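Local coordinates for protein peptidoglycan DD-endopeptidase ShyB (Vibrio cholerae, PDB 2GU1) that cuts the peptide cross-links between adjacent peptidoglycan strands as a zinc-dependent DD-endopeptidase, probably so that new glycan can be inserted and the cell wall can expand, at residues R203-K208 with T235-P240; I241-Y246 with A299-T304. All blocks are in the same frame, centred on the assembly; numbering follows the deposited sequence.

In the fold
The two contacts show how side chains and backbone share the work around the catalytic domain. Interaction 1 is mostly buried and made of side chains alone: a loop segment, 203-208, packs on F237, on the side of strand 235-237 away from the zinc ligand D236. Interaction 2 is partly buried and depends on main-chain hydrogen bonds, its strand 244-246 forming the edge of a small antiparallel sheet, with V245, A299 and A301 buried and a more exposed end at I241. The chain runs directly from 235-240 into 241-246, and the contacts touch: P205 O and Y246 N are 2.7 Å apart, a probable hydrogen bond, and T239 packs against A301.

Interaction 1. Residues R203-K208 with T235-P240; sequences RYPVDK and TDFATP. With ZN (zinc ion), chain B.
Next to the catalytic zinc site of this M23 peptidase, the ring of F237 packs against Y204, P205 and V206 of the loop that precedes strand 213-215. The P205 ring presses on one corner of the phenyl group, with P205 CD 3.4 Å and P205 CG 3.5 Å from F237 CE2. Across CZ, on the other side of the ring tip, F237 CE1 meets the edge of the tyrosine, close to the plane of that ring and 3.7 Å from Y204 CD1. The two aromatic planes are inclined at 71° with centroids 5.9 Å apart, an oblique pair. V206 CG2 lies over one face of F237, 4.2 Å from F237 CG. Strand 235-237 belongs to the antiparallel core sheet of the peptidase domain, and its alternation separates the two jobs: F237 turns to the loop while D236 gives OD1 to the zinc ion at 2.0 Å, with H232 and H313 completing the protein ligands. Beyond the strand an inverse gamma turn centred on A238, closed by T239 N bonding to F237 O, brings T239 back to the loop. There T239 CG2 meets V206 CG1 at 3.8 Å, and L312 of strand 312-318 touches both residues.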
loop_
_atom_site.group_PDB
_atom_site.type_symbol
_atom_site.label_atom_id
_atom_site.label_comp_id
_atom_site.label_asym_id
_atom_site.label_seq_id
_atom_site.Cartn_x
_atom_site.Cartn_y
_atom_site.Cartn_z
ATOM N N ARG A 203 -1.321 -13.890 12.387
ATOM C CA ARG A 203 -2.481 -14.059 11.522
ATOM C C ARG A 203 -3.617 -13.075 11.846
ATOM O O ARG A 203 -4.261 -12.542 10.942
ATOM C CB ARG A 203 -3.006 -15.489 11.645
ATOM C CG ARG A 203 -4.311 -15.728 10.902
ATOM C CD ARG A 203 -4.086 -15.720 9.416
ATOM N NE ARG A 203 -3.378 -16.923 8.989
ATOM C CZ ARG A 203 -2.938 -17.139 7.753
ATOM N NH1 ARG A 203 -3.131 -16.226 6.799
ATOM N NH2 ARG A 203 -2.303 -18.274 7.469
ATOM N N TYR A 204 -3.840 -12.829 13.138
ATOM C CA TYR A 204 -4.925 -11.962 13.612
ATOM C C TYR A 204 -4.536 -10.600 14.182
ATOM O O TYR A 204 -3.531 -10.477 14.877
ATOM C CB TYR A 204 -5.731 -12.707 14.686
ATOM C CG TYR A 204 -6.339 -14.004 14.197
ATOM C CD1 TYR A 204 -7.476 -14.003 13.395
ATOM C CD2 TYR A 204 -5.750 -15.230 14.505
ATOM C CE1 TYR A 204 -8.016 -15.195 12.905
ATOM C CE2 TYR A 204 -6.276 -16.420 14.025
ATOM C CZ TYR A 204 -7.408 -16.399 13.226
ATOM O OH TYR A 204 -7.926 -17.583 12.745
ATOM N N PRO A 205 -5.341 -9.559 13.888
ATOM C CA PRO A 205 -5.116 -8.190 14.367
ATOM C C PRO A 205 -5.851 -7.922 15.687
ATOM O O PRO A 205 -5.855 -6.792 16.179
ATOM C CB PRO A 205 -5.671 -7.333 13.235
ATOM C CG PRO A 205 -6.877 -8.136 12.809
ATOM C CD PRO A 205 -6.345 -9.571 12.802
ATOM N N VAL A 206 -6.486 -8.952 16.243
ATOM C CA VAL A 206 -7.221 -8.803 17.497
ATOM C C VAL A 206 -7.029 -10.031 18.397
ATOM O O VAL A 206 -6.549 -11.085 17.950
ATOM C CB VAL A 206 -8.747 -8.611 17.254
ATOM C CG1 VAL A 206 -9.015 -7.295 16.507
ATOM C CG2 VAL A 206 -9.296 -9.786 16.471
ATOM N N ASP A 207 -7.414 -9.889 19.663
ATOM C CA ASP A 207 -7.286 -10.975 20.621
ATOM C C ASP A 207 -8.281 -12.091 20.333
ATOM O O ASP A 207 -9.307 -11.876 19.673
ATOM C CB ASP A 207 -7.463 -10.441 22.045
ATOM C CG ASP A 207 -6.344 -9.496 22.453
ATOM O OD1 ASP A 207 -5.155 -9.859 22.288
ATOM O OD2 ASP A 207 -6.651 -8.389 22.944
ATOM N N LYS A 208 -7.971 -13.287 20.830
ATOM C CA LYS A 208 -8.814 -14.459 20.608
ATOM C C LYS A 208 -10.302 -14.220 20.814
ATOM O O LYS A 208 -11.138 -14.736 20.062
ATOM C CB LYS A 208 -8.356 -15.614 21.510
ATOM C CG LYS A 208 -6.919 -16.059 21.266
ATOM C CD LYS A 208 -6.578 -17.315 22.063
ATOM C CE LYS A 208 -5.151 -17.765 21.799
ATOM N NZ LYS A 208 -4.821 -19.027 22.527
ATOM N N THR A 235 -11.182 -8.692 5.765
ATOM C CA THR A 235 -11.843 -9.640 6.651
ATOM C C THR A 235 -12.471 -8.867 7.810
ATOM O O THR A 235 -11.826 -7.998 8.401
ATOM C CB THR A 235 -10.829 -10.662 7.213
ATOM O OG1 THR A 235 -10.157 -11.318 6.135
ATOM C CG2 THR A 235 -11.524 -11.695 8.060
ATOM N N ASP A 236 -13.725 -9.171 8.133
ATOM C CA ASP A 236 -14.403 -8.489 9.237
ATOM C C ASP A 236 -14.397 -9.327 10.509
ATOM O O ASP A 236 -14.835 -10.480 10.489
ATOM C CB ASP A 236 -15.850 -8.169 8.855
ATOM C CG ASP A 236 -15.935 -7.188 7.714
ATOM O OD1 ASP A 236 -14.879 -6.619 7.358
ATOM O OD2 ASP A 236 -17.046 -6.976 7.191
ATOM N N PHE A 237 -13.894 -8.746 11.601
ATOM C CA PHE A 237 -13.838 -9.415 12.907
ATOM C C PHE A 237 -14.897 -8.813 13.829
ATOM O O PHE A 237 -15.148 -7.598 13.804
ATOM C CB PHE A 237 -12.445 -9.261 13.536
ATOM C CG PHE A 237 -11.367 -10.020 12.815
ATOM C CD1 PHE A 237 -11.349 -11.413 12.828
ATOM C CD2 PHE A 237 -10.385 -9.345 12.095
ATOM C CE1 PHE A 237 -10.369 -12.123 12.133
ATOM C CE2 PHE A 237 -9.400 -10.040 11.397
ATOM C CZ PHE A 237 -9.389 -11.434 11.413
ATOM N N ALA A 238 -15.527 -9.669 14.632
ATOM C CA ALA A 238 -16.588 -9.253 15.539
ATOM C C ALA A 238 -16.058 -8.567 16.790
ATOM O O ALA A 238 -16.051 -9.150 17.877
ATOM C CB ALA A 238 -17.435 -10.460 15.928
ATOM N N THR A 239 -15.623 -7.325 16.636
ATOM C CA THR A 239 -15.085 -6.562 17.757
ATOM C C THR A 239 -16.060 -5.545 18.318
ATOM O O THR A 239 -16.805 -4.904 17.579
ATOM C CB THR A 239 -13.838 -5.759 17.348
ATOM O OG1 THR A 239 -14.139 -4.990 16.175
ATOM C CG2 THR A 239 -12.672 -6.671 17.079
ATOM N N PRO A 240 -16.079 -5.396 19.649
ATOM C CA PRO A 240 -16.974 -4.416 20.262
ATOM C C PRO A 240 -16.251 -3.088 20.029
ATOM O O PRO A 240 -15.041 -3.086 19.823
ATOM C CB PRO A 240 -16.941 -4.785 21.745
ATOM C CG PRO A 240 -16.538 -6.235 21.751
ATOM C CD PRO A 240 -15.495 -6.282 20.668
HETATM ZN ZN ZN B . -15.270 -5.495 5.711
#

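Interaction 2. Residues I241-Y246 with A299-T304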
loop_
_atom_site.group_PDB
_atom_site.type_symbol
_atom_site.label_atom_id
_atom_site.label_comp_id
_atom_site.label_asym_id
_atom_site.label_seq_id
_atom_site.Cartn_x
_atom_site.Cartn_y
_atom_site.Cartn_z
ATOM N N ILE A 241 -16.973 -1.974 20.036
ATOM C CA ILE A 241 -16.318 -0.689 19.873
ATOM C C ILE A 241 -15.386 -0.592 21.081
ATOM O O ILE A 241 -15.805 -0.893 22.203
ATOM C CB ILE A 241 -17.341 0.469 19.936
ATOM C CG1 ILE A 241 -18.333 0.340 18.781
ATOM C CG2 ILE A 241 -16.621 1.806 19.895
ATOM C CD1 ILE A 241 -19.457 1.383 18.781
ATOM N N GLY A 242 -14.133 -0.207 20.858
ATOM C CA GLY A 242 -13.193 -0.079 21.963
ATOM C C GLY A 242 -12.235 -1.249 22.129
ATOM O O GLY A 242 -11.285 -1.171 22.915
ATOM N N ALA A 243 -12.469 -2.337 21.404
ATOM C CA ALA A 243 -11.586 -3.492 21.497
ATOM C C ALA A 243 -10.226 -3.129 20.922
ATOM O O ALA A 243 -10.142 -2.415 19.922
ATOM C CB ALA A 243 -12.169 -4.670 20.730
ATOM N N PRO A 244 -9.142 -3.611 21.548
ATOM C CA PRO A 244 -7.802 -3.305 21.047
ATOM C C PRO A 244 -7.522 -3.944 19.690
ATOM O O PRO A 244 -7.932 -5.080 19.421
ATOM C CB PRO A 244 -6.885 -3.848 22.145
ATOM C CG PRO A 244 -7.665 -5.027 22.662
ATOM C CD PRO A 244 -9.067 -4.440 22.765
ATOM N N VAL A 245 -6.823 -3.196 18.843
ATOM C CA VAL A 245 -6.459 -3.642 17.500
ATOM C C VAL A 245 -4.939 -3.620 17.480
ATOM O O VAL A 245 -4.335 -2.645 17.922
ATOM C CB VAL A 245 -7.008 -2.665 16.425
ATOM C CG1 VAL A 245 -6.533 -3.070 15.040
ATOM C CG2 VAL A 245 -8.524 -2.647 16.478
ATOM N N TYR A 246 -4.326 -4.692 16.984
ATOM C CA TYR A 246 -2.873 -4.788 16.953
ATOM C C TYR A 246 -2.327 -4.975 15.547
ATOM O O TYR A 246 -2.991 -5.563 14.695
ATOM C CB TYR A 246 -2.411 -5.980 17.782
ATOM C CG TYR A 246 -3.027 -6.049 19.156
ATOM C CD1 TYR A 246 -2.444 -5.394 20.239
ATOM C CD2 TYR A 246 -4.197 -6.775 19.371
ATOM C CE1 TYR A 246 -3.012 -5.467 21.513
ATOM C CE2 TYR A 246 -4.775 -6.854 20.639
ATOM C CZ TYR A 246 -4.176 -6.202 21.701
ATOM O OH TYR A 246 -4.726 -6.309 22.956
ATOM N N ALA A 299 -4.617 0.765 17.757
ATOM C CA ALA A 299 -5.903 1.444 17.754
ATOM C C ALA A 299 -6.959 0.681 18.528
ATOM O O ALA A 299 -6.701 -0.395 19.070
ATOM C CB ALA A 299 -6.375 1.652 16.319
ATOM N N LEU A 300 -8.156 1.254 18.567
ATOM C CA LEU A 300 -9.282 0.638 19.236
ATOM C C LEU A 300 -10.350 0.505 18.160
ATOM O O LEU A 300 -10.665 1.479 17.458
ATOM C CB LEU A 300 -9.775 1.524 20.387
ATOM C CG LEU A 300 -8.735 1.827 21.479
ATOM C CD1 LEU A 300 -9.370 2.686 22.573
ATOM C CD2 LEU A 300 -8.212 0.522 22.072
ATOM N N ALA A 301 -10.878 -0.702 18.005
ATOM C CA ALA A 301 -11.912 -0.955 17.007
ATOM C C ALA A 301 -13.091 -0.024 17.213
ATOM O O ALA A 301 -13.320 0.479 18.318
ATOM C CB ALA A 301 -12.361 -2.417 17.071
ATOM N N GLY A 302 -13.851 0.218 16.152
ATOM C CA GLY A 302 -14.971 1.122 16.285
ATOM C C GLY A 302 -16.082 0.837 15.304
ATOM O O GLY A 302 -16.243 -0.292 14.843
ATOM N N ALA A 303 -16.837 1.881 14.997
ATOM C CA ALA A 303 -17.947 1.810 14.067
ATOM C C ALA A 303 -18.012 3.128 13.304
ATOM O O ALA A 303 -19.099 3.604 12.994
ATOM C CB ALA A 303 -19.234 1.592 14.828
ATOM N N THR A 304 -16.855 3.732 13.032
ATOM C CA THR A 304 -16.832 4.995 12.290
ATOM C C THR A 304 -16.954 4.722 10.794
ATOM O O THR A 304 -16.667 3.614 10.321
ATOM C CB THR A 304 -15.541 5.828 12.554
ATOM O OG1 THR A 304 -14.376 5.041 12.278
ATOM C CG2 THR A 304 -15.501 6.319 14.008
#
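I241 begins the contact by lying along the chain at G302 and A303. Its CG1 is anti to the carbonyl carbon (chi1 -63°) and the chain then extends, carrying I241 CD1 to within 4.0 Å of A303 CB, while the CG2 branch rests near G302 CA. At G242 the backbone takes over. G242 N gives a nearly straight bond to A301 O (2.8 Å, 176° at the hydrogen), although it approaches from above the carbonyl plane. A positive phi of 100° at G242 would press a CB against the preceding carbonyl oxygen, and glycine avoids that clash. The carbonyl of G242 faces L300, whose CD2 methyl comes to 3.6 Å from G242 O.

A243 O then receives A301 N at 2.7 Å, in the carbonyl plane, and also a CA-H...O contact from L300 CA. P244 opposes L300 as a non-hydrogen-bonded antiparallel pair, its CA touching L300 CD2 on the side of the sheet that carries both side chains. V245 and A299 form the next, hydrogen-bonded pair: V245 N reaches A299 O at 2.8 Å, and the return bond from A299 N to V245 O is weak at 3.4 Å. With CG1 opposite the backbone N (chi1 175°), V245 CG2 is turned to the partner chain and reaches past the end of its strand to 3.4 Å from A301 N and 3.9 Å from A301 CB. This antiparallel pairing therefore continues past the regular strands into the loop that starts at A301.

Y246 turns away from 299-304 and bonds through its hydroxyl to D207. In the three-stranded antiparallel sheet, strand 244-246 is outermost and 297-300 central, with 283-284 beyond it, while V245 and A299 pack on L281 of strand 274-281.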